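Local coordinates for protein putative carbohydrate-active enzyme (Uncultured organism, PDB 5WH8) that probably hydrolyses O-glycosidic bonds of cellulose or related polysaccharides, this chain being the glycoside hydrolase family 5 module of a longer multi-modular enzyme, at residues Asn11-Val16 against Pro176-Ile181; Pro127-Met132 against Pro169-Asn174. All blocks are in the same frame, centred on the assembly; numbering follows the deposited sequence.

Contact 1. Residues Asn11-Val16 against Pro176-Ile181; sequences NGKLSV and PDKIII. With EDO (1,2-ethanediol), chain B.
Apolar contact centres on Ile179, whose CD1 methyl reaches across to residues 14-16. Ile179 CD1 lies 3.9 Å from Leu14 CB, about as close to the Leu14 carbonyl, and 4.1 Å from Val16 CG2. With CG1 anti to its own carbonyl carbon (chi1 -60°) and CD1 extended beyond it, the unbranched arm of Ile179 gains the length to do this, and Val16, branched at CB, offers one methyl to it. Met21, from the paired strand 20-22, also packs on Ile179 and Leu14. The fold is a closed eight-stranded beta/alpha barrel (TIM barrel): residues 176-181 run into barrel strand 180-182, whereas residues 11-16 enter a small antiparallel hairpin at the N-terminal end of that strand. No direct hydrogen bond joins the two segments. A 1,2-ethanediol, probably from the crystallisation liquor, spans them instead: Leu14 N donates to its O2 almost straight (2.9 Å, 171°) and Ile179 N donates to its O1. Nearer solvent, the extended Lys13 crosses Asp177 and Lys178 at roughly a right angle, with Lys13 CE 3.8 Å from Asp177 CB. A water accepts from both Lys13 NZ and Asp177 N. The folded Lys178 chain carries its ammonium to a salt bridge with Asp175.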
ATOM      1  N   ASN A  11      14.662  -5.931  -8.683  1.00 12.48           N
ATOM      2  CA  ASN A  11      15.037  -5.245  -7.446  1.00 11.62           C
ATOM      3  C   ASN A  11      15.190  -6.129  -6.210  1.00 11.71           C
ATOM      4  O   ASN A  11      15.804  -5.718  -5.228  1.00 13.36           O
ATOM      5  CB  ASN A  11      14.022  -4.145  -7.137  1.00 12.69           C
ATOM      6  CG  ASN A  11      13.981  -3.090  -8.193  1.00 14.94           C
ATOM      7  OD1 ASN A  11      14.887  -2.274  -8.307  1.00 16.58           O
ATOM      8  ND2 ASN A  11      12.902  -3.072  -8.967  1.00 15.54           N
ATOM      9  N   GLY A  12      14.655  -7.340  -6.240  1.00 13.15           N
ATOM     10  CA  GLY A  12      14.828  -8.273  -5.136  1.00 14.69           C
ATOM     11  C   GLY A  12      14.231  -7.813  -3.821  1.00 16.72           C
ATOM     12  O   GLY A  12      13.219  -7.102  -3.795  1.00 13.38           O
ATOM     13  N   LYS A  13      14.842  -8.227  -2.715  1.00 13.21           N
ATOM     14  CA  LYS A  13      14.356  -7.832  -1.391  1.00 11.52           C
ATOM     15  C   LYS A  13      14.721  -6.380  -1.098  1.00 14.09           C
ATOM     16  O   LYS A  13      15.892  -6.020  -1.057  1.00 14.75           O
ATOM     17  CB  LYS A  13      14.920  -8.742  -0.299  1.00 15.40           C
ATOM     18  CG  LYS A  13      14.300  -8.513   1.076  1.00 20.34           C
ATOM     19  CD  LYS A  13      14.688  -9.672   1.991  1.00 34.52           C
ATOM     20  CE  LYS A  13      13.915  -9.694   3.290  1.00 42.88           C
ATOM     21  NZ  LYS A  13      13.982 -11.060   3.895  1.00 25.03           N
ATOM     22  N   LEU A  14      13.697  -5.548  -0.918  1.00 12.64           N
ATOM     23  CA  LEU A  14      13.873  -4.123  -0.636  1.00 12.92           C
ATOM     24  C   LEU A  14      14.176  -3.903   0.858  1.00 11.15           C
ATOM     25  O   LEU A  14      13.758  -4.696   1.719  1.00 12.61           O
ATOM     26  CB  LEU A  14      12.615  -3.330  -1.037  1.00 11.38           C
ATOM     27  CG  LEU A  14      12.049  -3.616  -2.424  1.00 10.13           C
ATOM     28  CD1 LEU A  14      10.709  -2.866  -2.656  1.00 13.73           C
ATOM     29  CD2 LEU A  14      13.095  -3.281  -3.507  1.00 14.69           C
ATOM     30  N   SER A  15      14.914  -2.838   1.161  1.00 10.97           N
ATOM     31  CA  SER A  15      15.130  -2.417   2.546  1.00 14.55           C
ATOM     32  C   SER A  15      15.103  -0.889   2.642  1.00 11.57           C
ATOM     33  O   SER A  15      14.986  -0.188   1.635  1.00 12.04           O
ATOM     34  CB  SER A  15      16.451  -2.978   3.076  1.00 15.63           C
ATOM     35  OG  SER A  15      17.542  -2.434   2.382  1.00 19.23           O
ATOM     36  N   VAL A  16      15.194  -0.371   3.864  1.00 13.82           N
ATOM     37  CA  VAL A  16      15.199   1.077   4.101  1.00  8.20           C
ATOM     38  C   VAL A  16      16.580   1.557   4.531  1.00 13.31           C
ATOM     39  O   VAL A  16      17.143   1.021   5.477  1.00 15.46           O
ATOM     40  CB  VAL A  16      14.155   1.456   5.186  1.00 11.83           C
ATOM     41  CG1 VAL A  16      13.963   2.962   5.257  1.00 15.24           C
ATOM     42  CG2 VAL A  16      12.833   0.758   4.909  1.00 15.65           C
ATOM     43  N   PRO A 176      12.427 -11.231  10.314  1.00 14.10           N
ATOM     44  CA  PRO A 176      13.289 -10.160  10.826  1.00 14.43           C
ATOM     45  C   PRO A 176      13.575  -8.972   9.891  1.00 16.18           C
ATOM     46  O   PRO A 176      13.905  -7.902  10.401  1.00 18.39           O
ATOM     47  CB  PRO A 176      14.607 -10.898  11.132  1.00 20.17           C
ATOM     48  CG  PRO A 176      14.230 -12.301  11.325  1.00 26.88           C
ATOM     49  CD  PRO A 176      13.047 -12.565  10.448  1.00 17.49           C
ATOM     50  N   ASP A 177      13.486  -9.153   8.575  1.00 16.28           N
ATOM     51  CA  ASP A 177      14.015  -8.147   7.632  1.00 17.00           C
ATOM     52  C   ASP A 177      12.981  -7.441   6.719  1.00 20.58           C
ATOM     53  O   ASP A 177      13.306  -6.491   6.010  1.00 27.10           O
ATOM     54  CB  ASP A 177      15.089  -8.816   6.780  1.00 20.82           C
ATOM     55  CG  ASP A 177      16.305  -9.213   7.609  1.00 28.27           C
ATOM     56  OD1 ASP A 177      17.005  -8.298   8.078  1.00 32.47           O
ATOM     57  OD2 ASP A 177      16.539 -10.420   7.814  1.00 33.22           O
ATOM     58  N   LYS A 178      11.750  -7.897   6.750  1.00 16.41           N
ATOM     59  CA  LYS A 178      10.713  -7.403   5.829  1.00 13.01           C
ATOM     60  C   LYS A 178      10.321  -5.970   6.198  1.00 11.67           C
ATOM     61  O   LYS A 178      10.294  -5.627   7.369  1.00 12.58           O
ATOM     62  CB  LYS A 178       9.517  -8.350   5.893  1.00 14.39           C
ATOM     63  CG  LYS A 178       8.814  -8.661   4.556  1.00 12.79           C
ATOM     64  CD  LYS A 178       9.733  -9.242   3.512  1.00 16.51           C
ATOM     65  CE  LYS A 178      10.382 -10.551   3.927  1.00 16.16           C
ATOM     66  NZ  LYS A 178       9.396 -11.668   4.104  1.00 13.42           N
ATOM     67  N   ILE A 179      10.080  -5.109   5.206  1.00 11.74           N
ATOM     68  CA  ILE A 179       9.655  -3.730   5.478  1.00 12.25           C
ATOM     69  C   ILE A 179       8.274  -3.673   6.123  1.00  9.22           C
ATOM     70  O   ILE A 179       7.331  -4.346   5.679  1.00 10.77           O
ATOM     71  CB  ILE A 179       9.649  -2.880   4.204  1.00 11.84           C
ATOM     72  CG1 ILE A 179      11.057  -2.847   3.609  1.00 11.97           C
ATOM     73  CG2 ILE A 179       9.115  -1.442   4.479  1.00 12.67           C
ATOM     74  CD1 ILE A 179      11.197  -2.028   2.356  1.00 14.88           C
ATOM     75  N   ILE A 180       8.195  -2.892   7.201  1.00 10.64           N
ATOM     76  CA  ILE A 180       6.940  -2.577   7.880  1.00 10.00           C
ATOM     77  C   ILE A 180       6.634  -1.112   7.622  1.00  9.63           C
ATOM     78  O   ILE A 180       7.526  -0.256   7.732  1.00 10.45           O
ATOM     79  CB  ILE A 180       7.020  -2.856   9.403  1.00 11.38           C
ATOM     80  CG1 ILE A 180       7.182  -4.362   9.619  1.00 11.76           C
ATOM     81  CG2 ILE A 180       5.792  -2.335  10.132  1.00 14.75           C
ATOM     82  CD1 ILE A 180       7.525  -4.776  11.034  1.00 12.99           C
ATOM     83  N   ILE A 181       5.393  -0.825   7.220  1.00  8.46           N
ATOM     84  CA  ILE A 181       4.950   0.549   6.924  1.00  9.75           C
ATOM     85  C   ILE A 181       3.928   0.916   7.990  1.00  9.88           C
ATOM     86  O   ILE A 181       2.911   0.226   8.130  1.00 10.11           O
ATOM     87  CB  ILE A 181       4.301   0.704   5.520  1.00 11.71           C
ATOM     88  CG1 ILE A 181       5.177   0.106   4.419  1.00 11.30           C
ATOM     89  CG2 ILE A 181       4.004   2.210   5.226  1.00 11.34           C
ATOM     90  CD1 ILE A 181       4.504  -0.014   3.042  1.00 12.97           C
TER
HETATM   91  C1  EDO B 401      10.555  -6.266   1.493  1.00 14.78           C
HETATM   92  O1  EDO B 401       9.578  -5.964   2.476  1.00 14.44           O
HETATM   93  C2  EDO B 401       9.980  -5.984   0.119  1.00 12.99           C
HETATM   94  O2  EDO B 401      10.916  -6.443  -0.842  1.00 14.42           O
HETATM   95  O   HOH W   1      13.135 -11.662   6.735  1.00 25.80           O

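Contact 2. Residues Pro127-Met132 against Pro169-Asn174; sequences PFWDYM and PVIRKN
Asp130 and Asn174 present their flat ends nearly coplanar, carboxylate and amide planes only 11° apart. Asn174 ND2 donates within its amide plane to the anti lone pair of Asp130 OD1, over 3.0 Å and at 159°. Asp130 OD1 also takes a salt bridge from Lys173 NZ at 2.8 Å, on the syn side and somewhat out of the carboxylate plane, and two donors arriving from different directions should limit rotation of the carboxylate. Asp130 gets there because CG stands anti to the backbone N (chi1 -163°); Lys173 CG lies between backbone N and carbonyl carbon, the chain then runs extended, and a bend at the last torsion brings NZ in. Beside these polar groups Val170 CG1 sits 3.6 Å from both CA and CB of Asp130, a compact branched side chain fitting where the backbones come closest. Deeper in, Ile171 lies alongside Trp129, pointing the same way; Ile171 CD1 is 3.9 Å from Trp129 CE3. Phe128 CE2 is over the centre of an indole face, so both pack Trp129. Helices 122-135 and 157-172 are thus joined side by side on the outside of the barrel, Trp129 reaching inward to Trp108 on strand 103-109 and Tyr144 on strand 142-145.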
ATOM      1  N   PRO A 127      -2.937 -11.919  16.350  1.00 12.63           N
ATOM      2  CA  PRO A 127      -2.889 -13.226  15.664  1.00 11.93           C
ATOM      3  C   PRO A 127      -2.796 -13.136  14.138  1.00 13.23           C
ATOM      4  O   PRO A 127      -2.145 -13.990  13.525  1.00 13.26           O
ATOM      5  CB  PRO A 127      -4.192 -13.911  16.083  1.00 14.29           C
ATOM      6  CG  PRO A 127      -4.974 -12.911  16.850  1.00 23.37           C
ATOM      7  CD  PRO A 127      -4.082 -11.800  17.259  1.00 14.37           C
ATOM      8  N   PHE A 128      -3.394 -12.103  13.548  1.00 11.79           N
ATOM      9  CA  PHE A 128      -3.260 -11.868  12.106  1.00 12.01           C
ATOM     10  C   PHE A 128      -1.804 -11.686  11.724  1.00 10.62           C
ATOM     11  O   PHE A 128      -1.318 -12.341  10.797  1.00 11.27           O
ATOM     12  CB  PHE A 128      -4.062 -10.643  11.685  1.00 11.33           C
ATOM     13  CG  PHE A 128      -3.907 -10.279  10.225  1.00 11.54           C
ATOM     14  CD1 PHE A 128      -4.657 -10.908   9.255  1.00 12.85           C
ATOM     15  CD2 PHE A 128      -3.009  -9.290   9.838  1.00 11.26           C
ATOM     16  CE1 PHE A 128      -4.508 -10.567   7.902  1.00 11.71           C
ATOM     17  CE2 PHE A 128      -2.854  -8.943   8.478  1.00 10.50           C
ATOM     18  CZ  PHE A 128      -3.618  -9.568   7.530  1.00 10.94           C
ATOM     19  N   TRP A 129      -1.116 -10.780  12.409  1.00 10.67           N
ATOM     20  CA  TRP A 129       0.236 -10.454  12.022  1.00 10.69           C
ATOM     21  C   TRP A 129       1.212 -11.559  12.412  1.00 10.72           C
ATOM     22  O   TRP A 129       2.202 -11.768  11.713  1.00 12.71           O
ATOM     23  CB  TRP A 129       0.647  -9.099  12.605  1.00 11.26           C
ATOM     24  CG  TRP A 129       0.087  -7.961  11.766  1.00 12.72           C
ATOM     25  CD1 TRP A 129      -0.767  -6.962  12.166  1.00 12.67           C
ATOM     26  CD2 TRP A 129       0.329  -7.739  10.361  1.00 10.33           C
ATOM     27  NE1 TRP A 129      -1.046  -6.132  11.100  1.00 12.03           N
ATOM     28  CE2 TRP A 129      -0.396  -6.597   9.984  1.00  9.94           C
ATOM     29  CE3 TRP A 129       1.085  -8.406   9.393  1.00 12.79           C
ATOM     30  CZ2 TRP A 129      -0.361  -6.079   8.659  1.00 10.12           C
ATOM     31  CZ3 TRP A 129       1.108  -7.920   8.093  1.00 10.85           C
ATOM     32  CH2 TRP A 129       0.373  -6.765   7.733  1.00 12.71           C
ATOM     33  N   ASP A 130       0.916 -12.302  13.486  1.00 11.43           N
ATOM     34  CA  ASP A 130       1.702 -13.499  13.846  1.00 12.22           C
ATOM     35  C   ASP A 130       1.636 -14.509  12.699  1.00 12.62           C
ATOM     36  O   ASP A 130       2.670 -14.988  12.215  1.00 14.51           O
ATOM     37  CB  ASP A 130       1.149 -14.108  15.148  1.00 15.57           C
ATOM     38  CG  ASP A 130       2.113 -15.088  15.843  1.00 19.12           C
ATOM     39  OD1 ASP A 130       3.306 -15.173  15.534  1.00 17.18           O
ATOM     40  OD2 ASP A 130       1.641 -15.793  16.757  1.00 28.43           O
ATOM     41  N   TYR A 131       0.423 -14.804  12.250  1.00 13.46           N
ATOM     42  CA  TYR A 131       0.235 -15.714  11.132  1.00 12.81           C
ATOM     43  C   TYR A 131       0.916 -15.208   9.853  1.00 13.82           C
ATOM     44  O   TYR A 131       1.668 -15.948   9.213  1.00 13.48           O
ATOM     45  CB  TYR A 131      -1.242 -15.969  10.844  1.00 13.45           C
ATOM     46  CG  TYR A 131      -1.383 -16.813   9.604  1.00 14.46           C
ATOM     47  CD1 TYR A 131      -1.176 -18.186   9.660  1.00 20.55           C
ATOM     48  CD2 TYR A 131      -1.627 -16.238   8.360  1.00 13.44           C
ATOM     49  CE1 TYR A 131      -1.246 -18.974   8.518  1.00 20.39           C
ATOM     50  CE2 TYR A 131      -1.699 -17.012   7.217  1.00 12.94           C
ATOM     51  CZ  TYR A 131      -1.508 -18.386   7.302  1.00 17.64           C
ATOM     52  OH  TYR A 131      -1.577 -19.191   6.186  1.00 16.92           O
ATOM     53  N   MET A 132       0.656 -13.963   9.459  1.00 13.59           N
ATOM     54  CA  MET A 132       1.140 -13.512   8.154  1.00 13.52           C
ATOM     55  C   MET A 132       2.661 -13.456   8.074  1.00 10.98           C
ATOM     56  O   MET A 132       3.256 -13.788   7.042  1.00 13.19           O
ATOM     57  CB  MET A 132       0.543 -12.139   7.791  1.00 12.74           C
ATOM     58  CG  MET A 132      -0.931 -12.225   7.381  1.00 12.43           C
ATOM     59  SD  MET A 132      -1.149 -13.147   5.822  1.00 12.90           S
ATOM     60  CE  MET A 132      -2.876 -13.536   5.878  1.00 10.86           C
ATOM     61  N   PRO A 169       7.013  -6.353  17.298  1.00 13.75           N
ATOM     62  CA  PRO A 169       7.761  -7.508  17.830  1.00 14.40           C
ATOM     63  C   PRO A 169       7.177  -8.868  17.430  1.00 14.14           C
ATOM     64  O   PRO A 169       7.913  -9.858  17.311  1.00 15.99           O
ATOM     65  CB  PRO A 169       7.680  -7.301  19.352  1.00 14.11           C
ATOM     66  CG  PRO A 169       7.528  -5.812  19.510  1.00 20.57           C
ATOM     67  CD  PRO A 169       6.617  -5.413  18.359  1.00 15.09           C
ATOM     68  N   VAL A 170       5.868  -8.924  17.246  1.00 13.05           N
ATOM     69  CA  VAL A 170       5.190 -10.150  16.829  1.00 12.41           C
ATOM     70  C   VAL A 170       5.582 -10.499  15.393  1.00 13.59           C
ATOM     71  O   VAL A 170       5.788 -11.666  15.053  1.00 14.02           O
ATOM     72  CB  VAL A 170       3.668  -9.995  16.954  1.00 16.10           C
ATOM     73  CG1 VAL A 170       2.931 -11.164  16.329  1.00 21.47           C
ATOM     74  CG2 VAL A 170       3.268  -9.830  18.427  1.00 18.41           C
ATOM     75  N   ILE A 171       5.690  -9.479  14.554  1.00 12.28           N
ATOM     76  CA  ILE A 171       6.134  -9.690  13.180  1.00 11.82           C
ATOM     77  C   ILE A 171       7.625 -10.083  13.124  1.00 14.07           C
ATOM     78  O   ILE A 171       8.007 -11.039  12.452  1.00 12.70           O
ATOM     79  CB  ILE A 171       5.884  -8.410  12.333  1.00 12.57           C
ATOM     80  CG1 ILE A 171       4.375  -8.221  12.126  1.00 13.78           C
ATOM     81  CG2 ILE A 171       6.655  -8.472  11.001  1.00 13.00           C
ATOM     82  CD1 ILE A 171       4.024  -6.903  11.394  1.00 13.01           C
ATOM     83  N   ARG A 172       8.457  -9.349  13.849  1.00 13.39           N
ATOM     84  CA  ARG A 172       9.904  -9.483  13.717  1.00 13.09           C
ATOM     85  C   ARG A 172      10.434 -10.772  14.351  1.00 15.01           C
ATOM     86  O   ARG A 172      11.499 -11.243  13.963  1.00 16.01           O
ATOM     87  CB  ARG A 172      10.594  -8.251  14.318  1.00 16.41           C
ATOM     88  CG  ARG A 172      10.400  -6.971  13.484  1.00 18.04           C
ATOM     89  CD  ARG A 172      11.283  -7.017  12.238  1.00 17.00           C
ATOM     90  NE  ARG A 172      10.934  -6.111  11.133  1.00 22.07           N
ATOM     91  CZ  ARG A 172      11.382  -4.871  10.992  1.00 20.12           C
ATOM     92  NH1 ARG A 172      12.151  -4.306  11.925  1.00 22.36           N
ATOM     93  NH2 ARG A 172      11.007  -4.171   9.932  1.00 13.07           N
ATOM     94  N   LYS A 173       9.689 -11.373  15.271  1.00 15.25           N
ATOM     95  CA  LYS A 173      10.129 -12.671  15.806  1.00 18.17           C
ATOM     96  C   LYS A 173      10.054 -13.758  14.723  1.00 21.49           C
ATOM     97  O   LYS A 173      10.785 -14.745  14.782  1.00 19.24           O
ATOM     98  CB  LYS A 173       9.307 -13.076  17.028  1.00 22.15           C
ATOM     99  CG  LYS A 173       7.931 -13.596  16.758  1.00 26.67           C
ATOM    100  CD  LYS A 173       7.334 -14.214  18.004  1.00 31.58           C
ATOM    101  CE  LYS A 173       5.864 -14.511  17.828  1.00 32.46           C
ATOM    102  NZ  LYS A 173       5.632 -15.687  16.961  1.00 39.81           N
ATOM    103  N   ASN A 174       9.171 -13.572  13.739  1.00 13.93           N
ATOM    104  CA  ASN A 174       9.009 -14.509  12.617  1.00 13.76           C
ATOM    105  C   ASN A 174       9.760 -14.112  11.338  1.00 17.38           C
ATOM    106  O   ASN A 174      10.240 -14.979  10.588  1.00 18.66           O
ATOM    107  CB  ASN A 174       7.535 -14.651  12.253  1.00 14.43           C
ATOM    108  CG  ASN A 174       6.702 -15.236  13.370  1.00 20.03           C
ATOM    109  OD1 ASN A 174       7.121 -16.185  14.045  1.00 22.81           O
ATOM    110  ND2 ASN A 174       5.508 -14.690  13.560  1.00 15.63           N
TER

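From the N terminus the chain passes residues 11-16, then builds the first three barrel strands and reaches helix 122-135, the first half of contact 2. Strand 142-145 and helix 157-172 follow, and residues 169-174 close that shorter loop against 127-132. Only a few residues later, 176-181 return to 11-16 and close the much longer loop of contact 1, so contact 2 is nested within it, without crossing. Contact 2 ties neighbouring outer helices together, while contact 1 ties the N-terminal hairpin to the loop leading into strand 180-182. They meet where Arg172 NH2 probably bonds to Lys178 O and where Ile180 packs against Ile171 and Arg172.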